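Local structure of phosphoheptose isomerase (Neisseria gonorrhoeae, 5I01) at residues S89-I94 with H102-Q107; Y98-V103 with S127-E132. The protein probably converts sedoheptulose 7-phosphate to D-glycero-D-manno-heptose 7-phosphate, the first step of heptose synthesis for lipooligosaccharide, as a zinc-dependent homotetramer. The protein carries 1 engineered substitution. All blocks are in the same frame, centred on the assembly; numbering follows the deposited sequence.

Both contacts involve the connection between helix 88-97 and helix 105-111, and they share H102 and V103. Interaction 1 closes that connection back onto helix 88-97; it is buried, almost wholly apolar, and has no hydrogen bond between its segments. Interaction 2 packs the same connection against the start of helix 128-139; it is only partly buried and more polar, with an asparagine amide and a carboxylate among its groups. The centres of interactions 1 and 2 lie about 8 Å apart. I94 O probably accepts a hydrogen bond from G99 N at 2.8 Å, and F104 packs on N129, so the two patches are continuous.

Interaction 1. Residues S89-I94 with H102-Q107; sequences SALTAI and HVFSKQ
I94 turns CG1 anti to its own carbonyl carbon (chi1 -64°), which leaves the CG2 branch pointing at the turn of 102-107. L91 has the same first torsion (-69°); with CD1 continuing the chain, CD2 is the branch turned aside to V103 and F104. I94 CG2 rests on the backbone of the turn, 3.5 Å from H102 O, and against V103 CG1 at 4.0 Å. The other branch runs on to CD1, which lies 3.9 Å from K106 CB, while the bent lysine chain crosses I94 with its CD 3.8 Å from I94 CG2. Beyond that methylene the ammonium leaves the contact: K106 makes a salt bridge to E78 of the third subunit and a cation-pi contact with Y98. L91 and V103 meet at about a right angle, L91 CD2 lying 4.0 Å from V103 CB, and V103 CG1 also touches the helix backbone, 3.6 Å from L91 O. V103 CG2 sits over the centre of the F104 ring, whose CE1 is approached obliquely by L91 CD2. Q107 reaches one turn back along its own segment, and its NE2 donates to V103 O at 2.9 Å, nearly straight (169°) and in the plane of its own amide; NE2 also bonds L84 O. Two acceptors thus grip the buried amide nitrogen and fix its rotation, and A90 CB and L91 CD2 pack loosely against this amide. The connection between helices 88-97 and 105-111 is packed back on the first of them, within the SIS domain, the alpha/beta fold of sugar isomerases, with F104 reaching N54 of the predicted substrate site.

Interaction 2. Residues Y98-V103 with S127-E132; sequences YGFDHV and SANVIE
F100 and N129 cross obliquely, ring and amide planes 45° apart, with N129 ND2 only 3.1 Å from F100 CE2. The asparagine CG lies between its backbone N and carbonyl carbon (chi1 56°), which brings the amide to the F100 ring, where ND2 also meets V103 CG2 at 3.6 Å. Its OD1 is held by a hydrogen bond from N54, a predicted substrate-binding residue. The H102 and E132 side chains extend alongside each other in one direction, yet ring and carboxylate stand almost perpendicular (85°); E132 OE1 is 3.6 Å from H102 ND1, a close approach without a hydrogen bond. D101 lays its carboxylate against the methyl of A128, D101 CG to A128 CB 3.8 Å. D101 O faces the helix: it takes a CA-H...O contact from N129 CA (3.5 Å) and touches E132 CB. A water lies between D101 O and N129 O, though implausibly close to D101 O. The loop between helices 88-97 and 105-111 packs on the start of helix 128-139, which follows strand 117-122 of the parallel sheet, while V130 and I131 pack on helix 153-158 and F100 on G95 of the second subunit.

Interaction 1. Residues S89-I94 with H102-Q107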
ATOM      1  N   SER A  89       0.263  -6.486   4.332  1.00 27.25           N
ATOM      2  CA  SER A  89       0.561  -7.692   5.110  1.00 27.38           C
ATOM      3  C   SER A  89      -0.448  -7.901   6.242  1.00 26.86           C
ATOM      4  O   SER A  89      -0.837  -9.038   6.504  1.00 26.68           O
ATOM      5  CB  SER A  89       1.995  -7.683   5.629  1.00 27.44           C
ATOM      6  OG  SER A  89       2.912  -7.796   4.544  1.00 27.61           O
ATOM      7  N   ALA A  90      -0.897  -6.813   6.866  1.00 26.76           N
ATOM      8  CA  ALA A  90      -1.917  -6.861   7.920  1.00 27.28           C
ATOM      9  C   ALA A  90      -3.298  -7.154   7.372  1.00 27.91           C
ATOM     10  O   ALA A  90      -4.019  -7.968   7.926  1.00 28.53           O
ATOM     11  CB  ALA A  90      -1.953  -5.555   8.695  1.00 28.04           C
ATOM     12  N   LEU A  91      -3.677  -6.481   6.293  1.00 29.69           N
ATOM     13  CA  LEU A  91      -4.965  -6.744   5.651  1.00 30.73           C
ATOM     14  C   LEU A  91      -5.084  -8.219   5.197  1.00 30.19           C
ATOM     15  O   LEU A  91      -6.066  -8.893   5.516  1.00 28.99           O
ATOM     16  CB  LEU A  91      -5.192  -5.791   4.467  1.00 31.54           C
ATOM     17  CG  LEU A  91      -5.415  -4.305   4.783  1.00 32.61           C
ATOM     18  CD1 LEU A  91      -5.355  -3.485   3.508  1.00 33.81           C
ATOM     19  CD2 LEU A  91      -6.737  -4.038   5.468  1.00 32.36           C
ATOM     20  N   THR A  92      -4.077  -8.716   4.478  1.00 29.13           N
ATOM     21  CA  THR A  92      -4.111 -10.093   3.964  1.00 29.22           C
ATOM     22  C   THR A  92      -3.930 -11.156   5.047  1.00 28.75           C
ATOM     23  O   THR A  92      -4.500 -12.235   4.948  1.00 29.56           O
ATOM     24  CB  THR A  92      -3.118 -10.337   2.798  1.00 28.78           C
ATOM     25  OG1 THR A  92      -1.765 -10.084   3.213  1.00 27.54           O
ATOM     26  CG2 THR A  92      -3.479  -9.454   1.587  1.00 29.28           C
ATOM     27  N   ALA A  93      -3.158 -10.856   6.080  1.00 28.85           N
ATOM     28  CA  ALA A  93      -2.981 -11.804   7.179  1.00 31.13           C
ATOM     29  C   ALA A  93      -4.288 -12.001   7.922  1.00 32.86           C
ATOM     30  O   ALA A  93      -4.689 -13.120   8.179  1.00 33.45           O
ATOM     31  CB  ALA A  93      -1.901 -11.330   8.147  1.00 30.86           C
ATOM     32  N   ILE A  94      -4.950 -10.897   8.255  1.00 35.73           N
ATOM     33  CA  ILE A  94      -6.155 -10.933   9.085  1.00 35.64           C
ATOM     34  C   ILE A  94      -7.323 -11.487   8.276  1.00 36.56           C
ATOM     35  O   ILE A  94      -8.079 -12.316   8.780  1.00 35.10           O
ATOM     36  CB  ILE A  94      -6.480  -9.543   9.677  1.00 35.12           C
ATOM     37  CG1 ILE A  94      -5.354  -9.099  10.621  1.00 34.90           C
ATOM     38  CG2 ILE A  94      -7.822  -9.564  10.406  1.00 35.68           C
ATOM     39  CD1 ILE A  94      -5.338  -7.613  10.908  1.00 36.63           C
ATOM     40  N   HIS A 102     -12.670  -8.479  10.450  1.00 34.60           N
ATOM     41  CA  HIS A 102     -11.799  -8.059  11.539  1.00 35.64           C
ATOM     42  C   HIS A 102     -10.543  -7.299  11.067  1.00 34.69           C
ATOM     43  O   HIS A 102      -9.660  -7.015  11.877  1.00 33.99           O
ATOM     44  CB  HIS A 102     -11.375  -9.288  12.357  1.00 38.75           C
ATOM     45  CG  HIS A 102     -12.517 -10.176  12.752  1.00 42.93           C
ATOM     46  ND1 HIS A 102     -13.355  -9.889  13.809  1.00 44.34           N
ATOM     47  CD2 HIS A 102     -12.969 -11.338  12.221  1.00 44.39           C
ATOM     48  CE1 HIS A 102     -14.268 -10.836  13.915  1.00 44.25           C
ATOM     49  NE2 HIS A 102     -14.057 -11.727  12.963  1.00 44.30           N
ATOM     50  N   VAL A 103     -10.454  -6.959   9.776  1.00 33.34           N
ATOM     51  CA  VAL A 103      -9.247  -6.296   9.260  1.00 31.74           C
ATOM     52  C   VAL A 103      -8.981  -4.912   9.839  1.00 29.86           C
ATOM     53  O   VAL A 103      -7.828  -4.519   9.945  1.00 30.54           O
ATOM     54  CB  VAL A 103      -9.162  -6.240   7.710  1.00 31.59           C
ATOM     55  CG1 VAL A 103      -9.067  -7.651   7.130  1.00 31.75           C
ATOM     56  CG2 VAL A 103     -10.296  -5.423   7.093  1.00 31.82           C
ATOM     57  N   PHE A 104     -10.031  -4.183  10.205  1.00 28.64           N
ATOM     58  CA  PHE A 104      -9.888  -2.857  10.841  1.00 28.13           C
ATOM     59  C   PHE A 104      -9.971  -2.933  12.372  1.00 27.98           C
ATOM     60  O   PHE A 104      -9.179  -2.293  13.077  1.00 27.62           O
ATOM     61  CB  PHE A 104     -10.944  -1.876  10.305  1.00 27.34           C
ATOM     62  CG  PHE A 104     -10.920  -1.698   8.800  1.00 26.89           C
ATOM     63  CD1 PHE A 104      -9.716  -1.627   8.093  1.00 26.99           C
ATOM     64  CD2 PHE A 104     -12.105  -1.572   8.088  1.00 26.48           C
ATOM     65  CE1 PHE A 104      -9.709  -1.460   6.721  1.00 26.62           C
ATOM     66  CE2 PHE A 104     -12.102  -1.400   6.711  1.00 25.92           C
ATOM     67  CZ  PHE A 104     -10.908  -1.340   6.029  1.00 26.44           C
ATOM     68  N   SER A 105     -10.911  -3.718  12.883  1.00 27.55           N
ATOM     69  CA  SER A 105     -11.065  -3.897  14.329  1.00 29.03           C
ATOM     70  C   SER A 105      -9.812  -4.429  15.052  1.00 29.81           C
ATOM     71  O   SER A 105      -9.604  -4.099  16.205  1.00 30.73           O
ATOM     72  CB  SER A 105     -12.264  -4.803  14.638  1.00 29.10           C
ATOM     73  OG  SER A 105     -11.932  -6.166  14.439  1.00 31.04           O
ATOM     74  N   LYS A 106      -8.985  -5.243  14.393  1.00 31.70           N
ATOM     75  CA  LYS A 106      -7.742  -5.738  15.014  1.00 32.96           C
ATOM     76  C   LYS A 106      -6.646  -4.672  15.092  1.00 33.15           C
ATOM     77  O   LYS A 106      -5.896  -4.608  16.069  1.00 32.52           O
ATOM     78  CB  LYS A 106      -7.221  -6.986  14.294  1.00 36.42           C
ATOM     79  CG  LYS A 106      -8.055  -8.235  14.563  1.00 39.06           C
ATOM     80  CD  LYS A 106      -7.321  -9.515  14.212  1.00 42.13           C
ATOM     81  CE  LYS A 106      -6.276  -9.901  15.261  1.00 44.98           C
ATOM     82  NZ  LYS A 106      -6.876 -10.319  16.561  1.00 46.77           N
ATOM     83  N   GLN A 107      -6.550  -3.838  14.064  1.00 33.64           N
ATOM     84  CA  GLN A 107      -5.612  -2.714  14.081  1.00 34.06           C
ATOM     85  C   GLN A 107      -6.004  -1.634  15.101  1.00 32.94           C
ATOM     86  O   GLN A 107      -5.131  -0.965  15.666  1.00 32.39           O
ATOM     87  CB  GLN A 107      -5.469  -2.112  12.687  1.00 34.16           C
ATOM     88  CG  GLN A 107      -4.839  -3.061  11.682  1.00 35.71           C
ATOM     89  CD  GLN A 107      -4.708  -2.424  10.319  1.00 37.57           C
ATOM     90  OE1 GLN A 107      -3.826  -1.583  10.088  1.00 38.89           O
ATOM     91  NE2 GLN A 107      -5.597  -2.803   9.405  1.00 38.02           N
TER

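Interaction 2. Residues Y98-V103 with S127-E132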
ATOM      1  N   TYR A  98      -8.187 -14.728  10.250  1.00 45.30           N
ATOM      2  CA  TYR A  98      -9.398 -14.520  11.040  1.00 45.26           C
ATOM      3  C   TYR A  98     -10.653 -14.351  10.174  1.00 42.60           C
ATOM      4  O   TYR A  98     -11.673 -15.000  10.423  1.00 42.33           O
ATOM      5  CB  TYR A  98      -9.199 -13.351  12.008  1.00 47.74           C
ATOM      6  CG  TYR A  98      -8.068 -13.611  12.975  1.00 52.15           C
ATOM      7  CD1 TYR A  98      -8.243 -14.471  14.058  1.00 56.07           C
ATOM      8  CD2 TYR A  98      -6.805 -13.033  12.790  1.00 55.85           C
ATOM      9  CE1 TYR A  98      -7.201 -14.735  14.942  1.00 59.75           C
ATOM     10  CE2 TYR A  98      -5.755 -13.292  13.670  1.00 57.31           C
ATOM     11  CZ  TYR A  98      -5.958 -14.143  14.745  1.00 59.28           C
ATOM     12  OH  TYR A  98      -4.938 -14.405  15.631  1.00 63.08           O
ATOM     13  N   GLY A  99     -10.574 -13.502   9.154  1.00 38.92           N
ATOM     14  CA  GLY A  99     -11.721 -13.181   8.305  1.00 36.15           C
ATOM     15  C   GLY A  99     -11.756 -11.704   8.015  1.00 34.64           C
ATOM     16  O   GLY A  99     -11.269 -10.893   8.807  1.00 35.27           O
ATOM     17  N   PHE A 100     -12.344 -11.348   6.882  1.00 34.47           N
ATOM     18  CA  PHE A 100     -12.285  -9.969   6.389  1.00 35.37           C
ATOM     19  C   PHE A 100     -12.939  -8.928   7.312  1.00 36.36           C
ATOM     20  O   PHE A 100     -12.532  -7.770   7.312  1.00 37.04           O
ATOM     21  CB  PHE A 100     -12.869  -9.864   4.976  1.00 35.33           C
ATOM     22  CG  PHE A 100     -12.614  -8.530   4.323  1.00 35.67           C
ATOM     23  CD1 PHE A 100     -11.320  -8.144   3.976  1.00 35.98           C
ATOM     24  CD2 PHE A 100     -13.657  -7.645   4.084  1.00 35.53           C
ATOM     25  CE1 PHE A 100     -11.075  -6.907   3.391  1.00 35.56           C
ATOM     26  CE2 PHE A 100     -13.419  -6.412   3.495  1.00 36.29           C
ATOM     27  CZ  PHE A 100     -12.127  -6.046   3.147  1.00 35.58           C
ATOM     28  N   ASP A 101     -13.913  -9.342   8.116  1.00 36.52           N
ATOM     29  CA  ASP A 101     -14.649  -8.417   8.983  1.00 38.03           C
ATOM     30  C   ASP A 101     -13.848  -7.900  10.199  1.00 36.08           C
ATOM     31  O   ASP A 101     -14.308  -6.991  10.893  1.00 33.49           O
ATOM     32  CB  ASP A 101     -15.968  -9.065   9.438  1.00 41.40           C
ATOM     33  CG  ASP A 101     -16.874  -9.495   8.256  1.00 45.95           C
ATOM     34  OD1 ASP A 101     -16.553  -9.212   7.064  1.00 45.76           O
ATOM     35  OD2 ASP A 101     -17.921 -10.133   8.534  1.00 51.85           O
ATOM     36  N   HIS A 102     -12.670  -8.479  10.450  1.00 34.60           N
ATOM     37  CA  HIS A 102     -11.799  -8.059  11.539  1.00 35.64           C
ATOM     38  C   HIS A 102     -10.543  -7.299  11.067  1.00 34.69           C
ATOM     39  O   HIS A 102      -9.660  -7.015  11.877  1.00 33.99           O
ATOM     40  CB  HIS A 102     -11.375  -9.288  12.357  1.00 38.75           C
ATOM     41  CG  HIS A 102     -12.517 -10.176  12.752  1.00 42.93           C
ATOM     42  ND1 HIS A 102     -13.355  -9.889  13.809  1.00 44.34           N
ATOM     43  CD2 HIS A 102     -12.969 -11.338  12.221  1.00 44.39           C
ATOM     44  CE1 HIS A 102     -14.268 -10.836  13.915  1.00 44.25           C
ATOM     45  NE2 HIS A 102     -14.057 -11.727  12.963  1.00 44.30           N
ATOM     46  N   VAL A 103     -10.454  -6.959   9.776  1.00 33.34           N
ATOM     47  CA  VAL A 103      -9.247  -6.296   9.260  1.00 31.74           C
ATOM     48  C   VAL A 103      -8.981  -4.912   9.839  1.00 29.86           C
ATOM     49  O   VAL A 103      -7.828  -4.519   9.945  1.00 30.54           O
ATOM     50  CB  VAL A 103      -9.162  -6.240   7.710  1.00 31.59           C
ATOM     51  CG1 VAL A 103      -9.067  -7.651   7.130  1.00 31.75           C
ATOM     52  CG2 VAL A 103     -10.296  -5.423   7.093  1.00 31.82           C
ATOM     53  N   SER A 127     -21.093  -1.433   6.108  1.00 36.22           N
ATOM     54  CA  SER A 127     -19.839  -2.164   5.932  1.00 36.96           C
ATOM     55  C   SER A 127     -19.486  -2.950   7.198  1.00 37.59           C
ATOM     56  O   SER A 127     -19.227  -2.352   8.254  1.00 37.02           O
ATOM     57  CB  SER A 127     -18.688  -1.217   5.579  1.00 37.83           C
ATOM     58  OG  SER A 127     -18.834  -0.715   4.265  1.00 38.82           O
ATOM     59  N   ALA A 128     -19.477  -4.282   7.069  1.00 37.08           N
ATOM     60  CA  ALA A 128     -19.214  -5.199   8.186  1.00 35.69           C
ATOM     61  C   ALA A 128     -17.897  -4.920   8.921  1.00 34.28           C
ATOM     62  O   ALA A 128     -17.879  -4.883  10.162  1.00 33.19           O
ATOM     63  CB  ALA A 128     -19.253  -6.642   7.703  1.00 35.74           C
ATOM     64  N   ASN A 129     -16.807  -4.718   8.172  1.00 33.00           N
ATOM     65  CA  ASN A 129     -15.505  -4.425   8.816  1.00 32.30           C
ATOM     66  C   ASN A 129     -15.415  -3.050   9.482  1.00 30.11           C
ATOM     67  O   ASN A 129     -14.715  -2.912  10.488  1.00 30.86           O
ATOM     68  CB  ASN A 129     -14.297  -4.680   7.902  1.00 32.51           C
ATOM     69  CG  ASN A 129     -14.348  -3.915   6.601  1.00 32.72           C
ATOM     70  OD1 ASN A 129     -15.212  -3.067   6.383  1.00 33.58           O
ATOM     71  ND2 ASN A 129     -13.412  -4.230   5.713  1.00 31.80           N
ATOM     72  N   VAL A 130     -16.140  -2.066   8.957  1.00 28.73           N
ATOM     73  CA  VAL A 130     -16.237  -0.743   9.603  1.00 29.12           C
ATOM     74  C   VAL A 130     -17.103  -0.781  10.873  1.00 30.14           C
ATOM     75  O   VAL A 130     -16.780  -0.114  11.850  1.00 28.44           O
ATOM     76  CB  VAL A 130     -16.762   0.345   8.649  1.00 28.79           C
ATOM     77  CG1 VAL A 130     -16.741   1.715   9.340  1.00 28.58           C
ATOM     78  CG2 VAL A 130     -15.937   0.362   7.364  1.00 28.84           C
ATOM     79  N   ILE A 131     -18.188  -1.563  10.855  1.00 32.80           N
ATOM     80  CA  ILE A 131     -19.005  -1.829  12.067  1.00 33.87           C
ATOM     81  C   ILE A 131     -18.170  -2.460  13.195  1.00 35.32           C
ATOM     82  O   ILE A 131     -18.186  -1.967  14.334  1.00 34.92           O
ATOM     83  CB  ILE A 131     -20.224  -2.750  11.760  1.00 33.38           C
ATOM     84  CG1 ILE A 131     -21.264  -2.012  10.885  1.00 32.60           C
ATOM     85  CG2 ILE A 131     -20.865  -3.289  13.050  1.00 31.94           C
ATOM     86  CD1 ILE A 131     -22.281  -2.934  10.228  1.00 31.77           C
ATOM     87  N   GLU A 132     -17.456  -3.543  12.887  1.00 36.38           N
ATOM     88  CA  GLU A 132     -16.601  -4.194  13.893  1.00 38.24           C
ATOM     89  C   GLU A 132     -15.532  -3.234  14.446  1.00 37.50           C
ATOM     90  O   GLU A 132     -15.202  -3.296  15.640  1.00 36.07           O
ATOM     91  CB  GLU A 132     -15.968  -5.490  13.349  1.00 41.22           C
ATOM     92  CG  GLU A 132     -16.879  -6.714  13.418  1.00 43.71           C
ATOM     93  CD  GLU A 132     -16.951  -7.337  14.819  1.00 48.36           C
ATOM     94  OE1 GLU A 132     -15.906  -7.804  15.345  1.00 53.54           O
ATOM     95  OE2 GLU A 132     -18.056  -7.379  15.403  1.00 48.15           O
TER
HETATM   96  O   HOH W   1     -12.830  -4.971  11.065  1.00 26.08           O